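Local coordinates for protein dipeptide Epimerase (Enterococcus faecalis V583, PDB 3JW7) that belongs to the enolase superfamily, joining an N-terminal capping domain to a TIM-barrel-like C-terminal domain whose pocket holds a magnesium ion and isoleucine linked to tyrosine in this model, at residues Ser11-Lys16 with Phe323-Ala328; Thr55-Ala60 with Phe94-Lys99; Val129-Thr134 with Leu153-Leu158; Ile261-Met266 with Ile286-Gly291; Ile299-Ala304 with Ala317-Thr322. One frame throughout, in Å; residues are numbered along the deposited sequence.

Interaction 1. Residues Ser11-Lys16 with Phe323-Ala328; sequences SKIKLK and FGLETA
Lys16, Ile13 and Glu326 lose the most surface where strand 3-21 of the N-terminal capping domain meets the loop that follows the last parallel strand, 314-317, of the C-terminal barrel. The two backbones come together in a single beta bridge, Leu15 to Leu325, which places their CA atoms 4.8 Å apart. Two hydrogen bonds define it: Lys16 N to Gly324 O at 2.7 Å, nearly straight at 166°, and a more bent one from Glu326 N to Lys14 O. Lys16 then adds a third. Its chain folds back at chi3 (-78°) and chi4 (62°), which carries the ammonium group round to the carbonyl of Phe323, where NZ sits in the carbonyl plane on a lone pair of O, 2.7 Å away. The same side chain crosses Glu326, whose OE1 lies 3.3 Å from Lys16 CG, so the carboxylate meets the aliphatic part of the lysine; the charged atoms themselves are not in contact. Glu326 CG also comes close to Lys14 O, at 2.9 Å. At the far end the contact turns apolar. Ile13 points at the loop and crosses Thr327 at about a right angle, its CG2 3.7 Å from Thr327 CG2. Further along the strand, Leu15 CD2 meets Leu325 CD2 at 3.8 Å. Strand 24-38 pairs with the strand's other edge, through Ile13 and Leu15 among others, and its Ala29 also touches Leu325. One polar atom is buried without a partner in the model: Thr327 O, which has the methyl CD1 of Ile13 3.4 Å away.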
# COMPACT_ATOMS: atom_id res chain seq x y z
N SER A 11 2.38 -14.27 11.76
CA SER A 11 3.37 -13.35 12.30
C SER A 11 2.59 -12.27 13.03
O SER A 11 1.68 -11.67 12.46
CB SER A 11 4.20 -12.71 11.17
OG SER A 11 5.05 -11.70 11.69
N LYS A 12 2.92 -12.05 14.29
CA LYS A 12 2.23 -11.04 15.09
C LYS A 12 3.29 -10.14 15.71
O LYS A 12 4.00 -10.55 16.63
CB LYS A 12 1.40 -11.71 16.18
CG LYS A 12 0.29 -12.62 15.66
CD LYS A 12 -0.63 -13.05 16.80
CE LYS A 12 -1.82 -13.86 16.30
NZ LYS A 12 -1.41 -15.14 15.67
N ILE A 13 3.39 -8.92 15.21
CA ILE A 13 4.38 -7.97 15.71
C ILE A 13 3.72 -6.72 16.28
O ILE A 13 3.03 -5.99 15.58
CB ILE A 13 5.34 -7.56 14.56
CG1 ILE A 13 6.06 -8.80 14.04
CG2 ILE A 13 6.34 -6.53 15.06
CD1 ILE A 13 6.81 -8.56 12.75
N LYS A 14 3.95 -6.47 17.56
CA LYS A 14 3.35 -5.30 18.19
C LYS A 14 3.90 -4.01 17.59
O LYS A 14 5.07 -3.96 17.19
CB LYS A 14 3.60 -5.32 19.70
CG LYS A 14 2.87 -4.23 20.45
CD LYS A 14 2.89 -4.47 21.95
CE LYS A 14 2.12 -3.38 22.69
NZ LYS A 14 0.71 -3.28 22.22
N LEU A 15 3.06 -2.99 17.51
CA LEU A 15 3.49 -1.71 16.97
C LEU A 15 4.05 -0.88 18.13
O LEU A 15 3.60 -1.01 19.27
CB LEU A 15 2.32 -0.97 16.32
CG LEU A 15 1.65 -1.63 15.11
CD1 LEU A 15 0.65 -0.68 14.50
CD2 LEU A 15 2.70 -2.01 14.07
N LYS A 16 5.03 -0.04 17.82
CA LYS A 16 5.65 0.80 18.83
C LYS A 16 4.65 1.78 19.42
O LYS A 16 4.78 2.22 20.57
CB LYS A 16 6.85 1.55 18.23
CG LYS A 16 8.01 0.61 17.87
CD LYS A 16 9.26 1.35 17.41
CE LYS A 16 9.16 1.84 15.97
NZ LYS A 16 8.05 2.81 15.79
N PHE A 323 8.01 1.20 9.73
CA PHE A 323 8.44 2.20 10.70
C PHE A 323 7.81 2.06 12.09
O PHE A 323 8.35 2.56 13.07
CB PHE A 323 8.16 3.62 10.18
CG PHE A 323 8.76 3.92 8.83
CD1 PHE A 323 9.69 3.07 8.25
CD2 PHE A 323 8.38 5.07 8.14
CE1 PHE A 323 10.23 3.35 6.99
CE2 PHE A 323 8.92 5.36 6.89
CZ PHE A 323 9.84 4.50 6.32
N GLY A 324 6.67 1.39 12.18
CA GLY A 324 6.02 1.24 13.47
C GLY A 324 6.24 -0.11 14.13
O GLY A 324 5.85 -0.31 15.28
N LEU A 325 6.88 -1.02 13.41
CA LEU A 325 7.12 -2.36 13.92
C LEU A 325 8.16 -2.47 15.04
O LEU A 325 9.24 -1.88 14.96
CB LEU A 325 7.56 -3.28 12.77
CG LEU A 325 6.65 -3.36 11.53
CD1 LEU A 325 7.29 -4.31 10.53
CD2 LEU A 325 5.25 -3.85 11.92
N GLU A 326 7.83 -3.24 16.07
CA GLU A 326 8.76 -3.45 17.17
C GLU A 326 9.93 -4.30 16.68
O GLU A 326 11.06 -4.14 17.15
CB GLU A 326 8.08 -4.16 18.34
CG GLU A 326 7.12 -3.28 19.13
CD GLU A 326 7.81 -2.49 20.22
OE1 GLU A 326 8.86 -1.87 19.94
OE2 GLU A 326 7.30 -2.48 21.36
N THR A 327 9.66 -5.19 15.74
CA THR A 327 10.70 -6.07 15.20
C THR A 327 10.46 -6.46 13.74
O THR A 327 9.35 -6.34 13.23
CB THR A 327 10.78 -7.37 16.02
OG1 THR A 327 11.89 -8.16 15.57
CG2 THR A 327 9.51 -8.18 15.85
N ALA A 328 11.52 -6.92 13.08
CA ALA A 328 11.47 -7.36 11.69
C ALA A 328 11.35 -8.88 11.68
O ALA A 328 12.16 -9.58 12.30
CB ALA A 328 12.73 -6.92 10.94

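Interaction 2. Residues Thr55-Ala60 with Phe94-Lys99; sequences TGETLA and FAPAAK
Glu57 reaches across to the start of helix 96-114 and places its carboxylate at the first-turn amides. OE2 accepts from Ala97 N at 2.8 Å through its syn lone pair, with an N-H...O angle of 155°. Pro96 has no hydrogen to offer the same oxygen; its ring instead packs against the carboxylate, CG lying 3.3 Å from Glu57 OE1. A water also donates to OE2 at 2.6 Å and makes a weak bond with Ala98 N. The Phe94 ring meets the other segment at its edge, where Thr55 O lies in plane, 3.5 Å from CE2, while Pro96 CD sits over one ring face.

Behind this first shell, Thr55 steadies the acid. Its hydroxyl, set between the backbone N and the carbonyl carbon (chi1 67°), donates to Glu57 OE1 at 2.7 Å on the anti lone pair, and accepts from Glu57 N at 3.2 Å. With both oxygens bonded, the carboxylate's rotation is fixed, and the nearby helix N terminus would be expected to stabilise its negative charge. Phe244 touches both Thr55 and Phe94. The pieces amount to an ST turn at Thr55 presenting an acidic side chain to a helix N terminus, within the helical part of the capping domain.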
# COMPACT_ATOMS: atom_id res chain seq x y z
N THR A 55 -10.62 -4.48 4.05
CA THR A 55 -11.14 -5.49 3.14
C THR A 55 -12.03 -6.54 3.80
O THR A 55 -12.70 -7.30 3.11
CB THR A 55 -9.99 -6.27 2.46
OG1 THR A 55 -9.30 -7.05 3.44
CG2 THR A 55 -9.01 -5.31 1.81
N GLY A 56 -12.02 -6.59 5.13
CA GLY A 56 -12.82 -7.59 5.82
C GLY A 56 -12.05 -8.88 6.07
O GLY A 56 -12.51 -9.76 6.79
N GLU A 57 -10.87 -8.99 5.47
CA GLU A 57 -10.06 -10.19 5.65
C GLU A 57 -9.47 -10.26 7.06
O GLU A 57 -9.17 -9.23 7.67
CB GLU A 57 -8.92 -10.21 4.64
CG GLU A 57 -9.35 -10.50 3.22
CD GLU A 57 -8.27 -10.14 2.23
OE1 GLU A 57 -7.98 -8.94 2.10
OE2 GLU A 57 -7.70 -11.06 1.59
N THR A 58 -9.33 -11.48 7.56
CA THR A 58 -8.79 -11.70 8.89
C THR A 58 -7.58 -12.62 8.74
O THR A 58 -7.40 -13.24 7.70
CB THR A 58 -9.81 -12.40 9.80
OG1 THR A 58 -10.11 -13.70 9.27
CG2 THR A 58 -11.10 -11.58 9.89
N LEU A 59 -6.77 -12.70 9.79
CA LEU A 59 -5.60 -13.56 9.71
C LEU A 59 -6.00 -15.03 9.55
O LEU A 59 -5.41 -15.75 8.76
CB LEU A 59 -4.72 -13.38 10.95
CG LEU A 59 -3.42 -14.19 10.95
CD1 LEU A 59 -2.57 -13.85 9.70
CD2 LEU A 59 -2.64 -13.89 12.22
N ALA A 60 -7.01 -15.47 10.30
CA ALA A 60 -7.44 -16.86 10.22
C ALA A 60 -7.99 -17.20 8.83
O ALA A 60 -7.70 -18.27 8.29
CB ALA A 60 -8.50 -17.15 11.28
N PHE A 94 -12.69 -13.91 -3.59
CA PHE A 94 -12.15 -12.70 -2.97
C PHE A 94 -11.24 -12.99 -1.79
O PHE A 94 -11.69 -13.44 -0.74
CB PHE A 94 -13.29 -11.78 -2.50
CG PHE A 94 -12.82 -10.48 -1.89
CD1 PHE A 94 -12.24 -9.50 -2.69
CD2 PHE A 94 -12.93 -10.26 -0.52
CE1 PHE A 94 -11.78 -8.30 -2.13
CE2 PHE A 94 -12.47 -9.07 0.05
CZ PHE A 94 -11.89 -8.09 -0.76
N ALA A 95 -9.94 -12.73 -1.96
CA ALA A 95 -8.95 -12.93 -0.91
C ALA A 95 -7.62 -12.30 -1.35
O ALA A 95 -6.61 -12.98 -1.48
CB ALA A 95 -8.74 -14.43 -0.63
N PRO A 96 -7.62 -10.97 -1.58
CA PRO A 96 -6.40 -10.29 -2.02
C PRO A 96 -5.17 -10.47 -1.13
O PRO A 96 -4.05 -10.55 -1.64
CB PRO A 96 -6.85 -8.83 -2.16
CG PRO A 96 -7.99 -8.71 -1.19
CD PRO A 96 -8.73 -10.02 -1.38
N ALA A 97 -5.35 -10.56 0.18
CA ALA A 97 -4.20 -10.74 1.06
C ALA A 97 -3.56 -12.10 0.79
O ALA A 97 -2.35 -12.21 0.67
CB ALA A 97 -4.62 -10.64 2.54
N ALA A 98 -4.39 -13.14 0.68
CA ALA A 98 -3.88 -14.49 0.43
C ALA A 98 -3.24 -14.63 -0.95
O ALA A 98 -2.22 -15.30 -1.11
CB ALA A 98 -5.01 -15.51 0.58
N LYS A 99 -3.85 -14.00 -1.95
CA LYS A 99 -3.34 -14.07 -3.31
C LYS A 99 -2.03 -13.28 -3.42
O LYS A 99 -1.11 -13.69 -4.13
CB LYS A 99 -4.39 -13.53 -4.29
CG LYS A 99 -5.68 -14.37 -4.29
CD LYS A 99 -6.70 -13.90 -5.34
CE LYS A 99 -8.00 -14.70 -5.23
NZ LYS A 99 -9.08 -14.22 -6.15
O HOH W 1 -7.23 -13.38 2.56

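Interaction 3. Residues Val129-Thr134 with Leu153-Leu158; sequences VITDIT and LGFDTL. With ILE (isoleucine), chain I.
The Phe155 ring carries Ile133 on one face and has the carbonyl oxygen of Thr131 at its edge, 3.7 Å from CD1. Ile133 CB stands 3.8 Å from the ring centroid and only 19° off the normal, a CH-pi contact shifted toward the rim, and the two side chains cross at about a right angle. With CG1 anti to the backbone N (chi1 -174°), Ile133 sends CD1 along the ring toward CE2 and CZ, while its CG2 turns to Leu158, meeting CD2 at 3.7 Å as the two side chains run alongside each other in the same direction.

Away from the ring the backbones draw close: Asp132 CB packs on Thr157 CG2, and Ile133 N makes only a weak bond to Thr157 O, 3.5 Å long. A water donates to both Thr131 O and Asp156 OD2, linking the loop ahead of strand 157-161 to the irregular part of strand 128-135. The carboxylate of Asp132 leads elsewhere, to a salt bridge with Arg187. Beyond Ile133, Thr134 OG1 accepts from the amino group of the bound isoleucine at 2.9 Å. Helix 140-152 connects these neighbouring parallel strands, making this a beta-alpha-beta unit of the barrel domain, with the ligand beside its first strand.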
# COMPACT_ATOMS: atom_id res chain seq x y z
N VAL A 129 13.04 4.37 -4.07
CA VAL A 129 11.80 5.11 -4.00
C VAL A 129 11.80 5.97 -2.76
O VAL A 129 12.40 5.60 -1.74
CB VAL A 129 10.58 4.16 -3.95
CG1 VAL A 129 10.68 3.25 -2.74
CG2 VAL A 129 9.30 4.96 -3.89
N ILE A 130 11.16 7.13 -2.85
CA ILE A 130 11.07 8.04 -1.72
C ILE A 130 9.66 7.95 -1.16
O ILE A 130 8.68 8.17 -1.88
CB ILE A 130 11.36 9.50 -2.13
CG1 ILE A 130 12.81 9.63 -2.58
CG2 ILE A 130 11.06 10.44 -0.96
CD1 ILE A 130 13.16 10.98 -3.18
N THR A 131 9.56 7.62 0.12
CA THR A 131 8.26 7.48 0.75
C THR A 131 7.92 8.60 1.72
O THR A 131 8.80 9.27 2.25
CB THR A 131 8.16 6.15 1.53
OG1 THR A 131 6.88 6.08 2.17
CG2 THR A 131 9.26 6.07 2.60
N ASP A 132 6.62 8.82 1.92
CA ASP A 132 6.16 9.80 2.88
C ASP A 132 6.11 9.02 4.19
O ASP A 132 6.60 7.89 4.27
CB ASP A 132 4.75 10.30 2.53
CG ASP A 132 3.69 9.19 2.52
OD1 ASP A 132 3.83 8.20 3.27
OD2 ASP A 132 2.69 9.31 1.78
N ILE A 133 5.55 9.62 5.22
CA ILE A 133 5.37 8.95 6.49
C ILE A 133 4.03 9.45 6.96
O ILE A 133 3.68 10.61 6.74
CB ILE A 133 6.49 9.28 7.52
CG1 ILE A 133 6.31 8.40 8.77
CG2 ILE A 133 6.46 10.75 7.90
CD1 ILE A 133 7.52 8.36 9.71
N THR A 134 3.26 8.57 7.58
CA THR A 134 1.92 8.89 8.06
C THR A 134 1.82 9.34 9.51
O THR A 134 2.50 8.80 10.39
CB THR A 134 0.99 7.66 7.88
OG1 THR A 134 0.96 7.28 6.50
CG2 THR A 134 -0.43 7.99 8.34
N LEU A 153 13.74 13.95 10.72
CA LEU A 153 14.29 12.67 10.29
C LEU A 153 14.57 12.68 8.79
O LEU A 153 15.10 11.72 8.25
CB LEU A 153 13.32 11.53 10.64
CG LEU A 153 13.11 11.28 12.13
CD1 LEU A 153 12.01 10.24 12.32
CD2 LEU A 153 14.41 10.81 12.78
N GLY A 154 14.21 13.77 8.12
CA GLY A 154 14.47 13.87 6.69
C GLY A 154 13.27 13.75 5.77
O GLY A 154 13.43 13.83 4.55
N PHE A 155 12.08 13.57 6.33
CA PHE A 155 10.88 13.45 5.50
C PHE A 155 10.43 14.81 4.96
O PHE A 155 10.27 15.77 5.72
CB PHE A 155 9.76 12.81 6.31
CG PHE A 155 9.96 11.35 6.57
CD1 PHE A 155 9.51 10.40 5.65
CD2 PHE A 155 10.63 10.92 7.70
CE1 PHE A 155 9.73 9.04 5.86
CE2 PHE A 155 10.85 9.56 7.93
CZ PHE A 155 10.40 8.62 7.00
N ASP A 156 10.24 14.88 3.65
CA ASP A 156 9.80 16.12 3.01
C ASP A 156 8.33 16.02 2.60
O ASP A 156 7.76 16.96 2.04
CB ASP A 156 10.67 16.42 1.78
CG ASP A 156 10.49 15.41 0.66
OD1 ASP A 156 11.24 15.49 -0.34
OD2 ASP A 156 9.61 14.52 0.76
N THR A 157 7.72 14.88 2.89
CA THR A 157 6.32 14.66 2.56
C THR A 157 5.63 13.93 3.71
O THR A 157 6.06 12.85 4.10
CB THR A 157 6.16 13.81 1.30
OG1 THR A 157 6.89 14.42 0.23
CG2 THR A 157 4.69 13.68 0.93
N LEU A 158 4.57 14.53 4.23
CA LEU A 158 3.83 13.95 5.34
C LEU A 158 2.40 13.62 4.91
O LEU A 158 1.74 14.43 4.26
CB LEU A 158 3.78 14.92 6.51
CG LEU A 158 5.13 15.48 6.98
CD1 LEU A 158 4.88 16.50 8.09
CD2 LEU A 158 6.03 14.35 7.46
N ILE I . 0.42 4.58 5.50
CA ILE I . -0.42 3.37 5.74
C ILE I . -1.90 3.66 5.51
O ILE I . -2.36 4.78 5.75
CB ILE I . -0.28 2.84 7.19
CG1 ILE I . -0.51 3.98 8.18
CG2 ILE I . 1.08 2.17 7.37
CD1 ILE I . -0.73 3.53 9.62
O HOH W 2 9.31 12.13 2.32

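Interaction 4. Residues Ile261-Met266 with Ile286-Gly291; sequences INIKLM and IECMIG. With TYR (tyrosine), chain J.
Two neighbouring parallel strands of the barrel domain, 260-263 and 287-290, pair here through a regular ladder, joined in a beta-alpha-beta crossover that includes helix 271-284. The short strand axes approach to 4.6 Å and cross at -38°. Four hydrogen bonds alternate across the pair: Ile261 N to Glu287 O, Met289 N to Ile261 O, Ile263 N to Met289 O and Gly291 N to Ile263 O, with N-H...O angles all near 160°. Side chains then separate by face. Ile261, Ile263, Cys288 and Ile290 share one; Ile263 CD1 rests on Cys288 SG at 3.7 Å, and its CG2 meets Ile290 CD1 obliquely at 4.1 Å. Helices 271-284 and 298-310 cover this side.

The other face carries Asn262 and Met289, toward the bound ligands and magnesium. In Asn262, chi1 of -180° carries the amide toward Met289, where ND2 lies 3.4 Å from CE; that amide nitrogen is hydrogen-bonded to Glu215. Lys264 follows at the strand end, extended until it bends at chi4, and its CG packs beside the backbone of Gly291. Its ammonium group pairs with Asp240 in a salt bridge, bonds weakly to Asn262 OD1, and donates to the O of the bound tyrosine, linked to the isoleucine, at 3.2 Å. Past the ladder, a water bridges the segments, accepting from Leu265 N at 2.8 Å and donating to Gly291 O at 2.7 Å.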
# COMPACT_ATOMS: atom_id res chain seq x y z
N ILE A 261 -4.73 7.32 -8.24
CA ILE A 261 -5.19 6.11 -7.58
C ILE A 261 -4.12 5.46 -6.71
O ILE A 261 -2.97 5.33 -7.11
CB ILE A 261 -5.69 5.07 -8.62
CG1 ILE A 261 -7.03 5.54 -9.20
CG2 ILE A 261 -5.83 3.69 -7.96
CD1 ILE A 261 -7.57 4.66 -10.33
N ASN A 262 -4.53 5.07 -5.51
CA ASN A 262 -3.65 4.41 -4.54
C ASN A 262 -3.67 2.90 -4.81
O ASN A 262 -4.73 2.28 -4.75
CB ASN A 262 -4.15 4.69 -3.12
CG ASN A 262 -3.29 4.05 -2.04
OD1 ASN A 262 -2.90 2.89 -2.14
ND2 ASN A 262 -3.00 4.81 -0.99
N ILE A 263 -2.52 2.32 -5.13
CA ILE A 263 -2.41 0.88 -5.38
C ILE A 263 -1.82 0.17 -4.17
O ILE A 263 -0.79 0.58 -3.64
CB ILE A 263 -1.47 0.57 -6.57
CG1 ILE A 263 -2.03 1.15 -7.86
CG2 ILE A 263 -1.26 -0.94 -6.68
CD1 ILE A 263 -1.12 0.95 -9.05
N LYS A 264 -2.47 -0.91 -3.73
CA LYS A 264 -1.96 -1.69 -2.60
C LYS A 264 -1.92 -3.16 -3.00
O LYS A 264 -2.91 -3.69 -3.49
CB LYS A 264 -2.86 -1.55 -1.38
CG LYS A 264 -2.81 -0.22 -0.64
CD LYS A 264 -3.62 -0.31 0.66
CE LYS A 264 -3.62 1.02 1.42
NZ LYS A 264 -4.16 2.13 0.59
N LEU A 265 -0.79 -3.82 -2.80
CA LEU A 265 -0.70 -5.23 -3.15
C LEU A 265 -1.74 -6.02 -2.36
O LEU A 265 -2.29 -7.00 -2.86
CB LEU A 265 0.69 -5.78 -2.85
CG LEU A 265 1.83 -5.15 -3.65
CD1 LEU A 265 3.12 -5.90 -3.36
CD2 LEU A 265 1.51 -5.19 -5.15
N MET A 266 -2.02 -5.58 -1.14
CA MET A 266 -2.99 -6.27 -0.31
C MET A 266 -4.45 -6.02 -0.72
O MET A 266 -5.35 -6.69 -0.24
CB MET A 266 -2.79 -5.91 1.16
CG MET A 266 -1.43 -6.31 1.71
SD MET A 266 -1.08 -8.08 1.46
CE MET A 266 0.37 -8.03 0.52
N ILE A 286 -3.71 8.86 -15.57
CA ILE A 286 -3.86 8.91 -14.13
C ILE A 286 -2.60 8.34 -13.47
O ILE A 286 -2.20 7.22 -13.76
CB ILE A 286 -5.08 8.07 -13.67
CG1 ILE A 286 -6.36 8.71 -14.20
CG2 ILE A 286 -5.11 7.96 -12.15
CD1 ILE A 286 -7.60 7.87 -13.94
N GLU A 287 -1.97 9.12 -12.60
CA GLU A 287 -0.78 8.65 -11.91
C GLU A 287 -1.19 7.79 -10.73
O GLU A 287 -2.32 7.90 -10.23
CB GLU A 287 0.07 9.84 -11.43
CG GLU A 287 0.93 10.46 -12.52
CD GLU A 287 1.67 11.70 -12.06
OE1 GLU A 287 1.94 11.82 -10.84
OE2 GLU A 287 2.01 12.56 -12.91
N CYS A 288 -0.28 6.93 -10.27
CA CYS A 288 -0.59 6.06 -9.13
C CYS A 288 0.39 6.23 -7.98
O CYS A 288 1.56 6.58 -8.17
CB CYS A 288 -0.58 4.59 -9.57
SG CYS A 288 -1.85 4.11 -10.77
N MET A 289 -0.11 5.97 -6.77
CA MET A 289 0.71 6.02 -5.57
C MET A 289 0.65 4.62 -4.97
O MET A 289 -0.44 4.07 -4.81
CB MET A 289 0.17 7.01 -4.54
CG MET A 289 0.98 6.95 -3.24
SD MET A 289 0.57 8.21 -2.01
CE MET A 289 -0.74 7.41 -1.13
N ILE A 290 1.80 4.06 -4.67
CA ILE A 290 1.87 2.74 -4.06
C ILE A 290 1.66 2.95 -2.55
O ILE A 290 2.27 3.84 -1.95
CB ILE A 290 3.24 2.07 -4.36
CG1 ILE A 290 3.23 0.61 -3.89
CG2 ILE A 290 4.37 2.85 -3.71
CD1 ILE A 290 2.26 -0.24 -4.63
N GLY A 291 0.77 2.16 -1.96
CA GLY A 291 0.48 2.29 -0.54
C GLY A 291 0.68 1.00 0.23
O GLY A 291 1.29 0.07 -0.30
N TYR J . -2.62 2.65 5.03
CA TYR J . -4.05 2.75 4.76
C TYR J . -4.38 3.91 3.82
O TYR J . -3.56 4.18 2.91
CB TYR J . -4.82 2.90 6.07
CG TYR J . -4.70 1.72 7.02
CD1 TYR J . -4.54 1.92 8.39
CD2 TYR J . -4.81 0.40 6.56
CE1 TYR J . -4.48 0.85 9.28
CE2 TYR J . -4.75 -0.69 7.45
CZ TYR J . -4.59 -0.45 8.81
OH TYR J . -4.55 -1.49 9.72
OXT TYR J . -5.46 4.51 3.99
O HOH W 3 1.28 -2.36 -1.57

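Interaction 5. Residues Ile299-Ala304 with Ala317-Thr322; sequences IGITAA and ADLDAT. With ILE (isoleucine), chain I.
Ile301 and Leu319 slide past one another in opposite directions, the CG2 of Ile301 coming to 4.1 Å from Leu319 CB. Ile301 has CG1 anti to the carbonyl carbon, and its chi2 of -70° turns CD1 to the CB of Ala321, 3.7 Å away. CG1 of the same residue faces Thr322, whose CG2 lies 3.8 Å off as the two side chains cross obliquely; the Thr322 hydroxyl is engaged by Ser335 O instead. One helical turn on, Ala304 offers its methyl to Leu319 CD2 at 3.6 Å. The contact is made by aliphatic groups, the methyl of Thr322 included, and no hydrogen bond spans it.

In the barrel domain this is helix 298-310 packing against the loop that leaves the last parallel strand, 314-317. Leu319, Ala321 and Thr322 point to the helix, Asp320 away from it. Asp318 and Asp320 both direct carboxylates to the amino group of the bound isoleucine, whose N donates to Asp318 OD2 and to Asp320 OD1, each at 2.8 Å, with a weaker bond to Asp318 OD1. Asp318 OD2 is also in a salt bridge with Lys159, and Asp320 OD2 accepts from Thr134 N, which ties the second carboxylate to strand 128-135.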
# COMPACT_ATOMS: atom_id res chain seq x y z
N ILE A 299 8.36 -7.99 4.09
CA ILE A 299 8.09 -8.60 2.79
C ILE A 299 7.15 -7.79 1.91
O ILE A 299 7.48 -7.48 0.76
CB ILE A 299 7.56 -10.03 2.96
CG1 ILE A 299 8.63 -10.88 3.66
CG2 ILE A 299 7.23 -10.65 1.61
CD1 ILE A 299 8.13 -12.21 4.18
N GLY A 300 5.97 -7.47 2.44
CA GLY A 300 5.00 -6.71 1.66
C GLY A 300 5.54 -5.37 1.20
O GLY A 300 5.37 -4.98 0.05
N ILE A 301 6.20 -4.66 2.12
CA ILE A 301 6.76 -3.36 1.80
C ILE A 301 7.89 -3.47 0.79
O ILE A 301 8.00 -2.65 -0.12
CB ILE A 301 7.29 -2.66 3.08
CG1 ILE A 301 6.13 -2.33 4.02
CG2 ILE A 301 8.04 -1.38 2.70
CD1 ILE A 301 5.22 -1.24 3.50
N THR A 302 8.74 -4.48 0.93
CA THR A 302 9.84 -4.63 -0.02
C THR A 302 9.32 -4.90 -1.43
O THR A 302 9.79 -4.29 -2.40
CB THR A 302 10.81 -5.75 0.42
OG1 THR A 302 11.35 -5.43 1.71
CG2 THR A 302 11.97 -5.90 -0.59
N ALA A 303 8.33 -5.78 -1.56
CA ALA A 303 7.76 -6.08 -2.88
C ALA A 303 7.16 -4.82 -3.50
O ALA A 303 7.35 -4.54 -4.69
CB ALA A 303 6.70 -7.17 -2.76
N ALA A 304 6.45 -4.06 -2.68
CA ALA A 304 5.81 -2.83 -3.14
C ALA A 304 6.85 -1.81 -3.61
O ALA A 304 6.66 -1.11 -4.61
CB ALA A 304 4.97 -2.23 -2.01
N ALA A 317 4.79 7.40 -3.23
CA ALA A 317 4.88 6.21 -2.40
C ALA A 317 4.58 6.49 -0.94
O ALA A 317 5.05 7.48 -0.37
CB ALA A 317 6.26 5.57 -2.53
N ASP A 318 3.77 5.62 -0.36
CA ASP A 318 3.39 5.69 1.03
C ASP A 318 3.68 4.29 1.54
O ASP A 318 2.78 3.47 1.69
CB ASP A 318 1.90 6.02 1.18
CG ASP A 318 1.41 5.91 2.62
OD1 ASP A 318 2.14 6.36 3.54
OD2 ASP A 318 0.30 5.38 2.84
N LEU A 319 4.97 4.01 1.78
CA LEU A 319 5.40 2.69 2.25
C LEU A 319 6.10 2.85 3.58
O LEU A 319 7.33 2.72 3.67
CB LEU A 319 6.35 2.05 1.22
CG LEU A 319 5.75 1.82 -0.17
CD1 LEU A 319 6.81 1.31 -1.13
CD2 LEU A 319 4.61 0.83 -0.06
N ASP A 320 5.31 3.08 4.63
CA ASP A 320 5.85 3.31 5.96
C ASP A 320 5.47 2.28 7.02
O ASP A 320 5.74 2.49 8.21
CB ASP A 320 5.43 4.71 6.42
CG ASP A 320 3.91 4.90 6.40
OD1 ASP A 320 3.20 4.16 5.69
OD2 ASP A 320 3.42 5.82 7.10
N ALA A 321 4.86 1.17 6.62
CA ALA A 321 4.44 0.15 7.58
C ALA A 321 5.55 -0.42 8.47
O ALA A 321 5.29 -0.79 9.62
CB ALA A 321 3.72 -0.99 6.85
N THR A 322 6.77 -0.49 7.96
CA THR A 322 7.86 -1.04 8.78
C THR A 322 8.31 -0.09 9.88
O THR A 322 8.91 -0.52 10.87
CB THR A 322 9.11 -1.39 7.94
OG1 THR A 322 9.70 -0.18 7.45
CG2 THR A 322 8.75 -2.31 6.78
N ILE I . 0.42 4.58 5.50
CA ILE I . -0.42 3.37 5.74
C ILE I . -1.90 3.66 5.51
O ILE I . -2.36 4.78 5.75
CB ILE I . -0.28 2.84 7.19
CG1 ILE I . -0.51 3.98 8.18
CG2 ILE I . 1.08 2.17 7.37
CD1 ILE I . -0.73 3.53 9.62

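How the interactions relate
From the N terminus, Ser11-Lys16 opens the longest loop, closed by interaction 1 only at Phe323-Ala328; the other four contacts all nest inside it, in series and without crossing. Interaction 2 closes within the capping domain, then interactions 3, 4 and 5 close successive short loops in the barrel. Pro96 and Ala97 of interaction 2 pack on Met266 of interaction 4, joining cap to barrel. Interactions 4 and 5 meet where Ile290 O receives a probable hydrogen bond from Asp318 N. Interactions 3 and 5 both touch the bound isoleucine. Phe323 of interaction 1 packs on Phe155 and Ile133 of interaction 3, while its segment directly continues that of interaction 5.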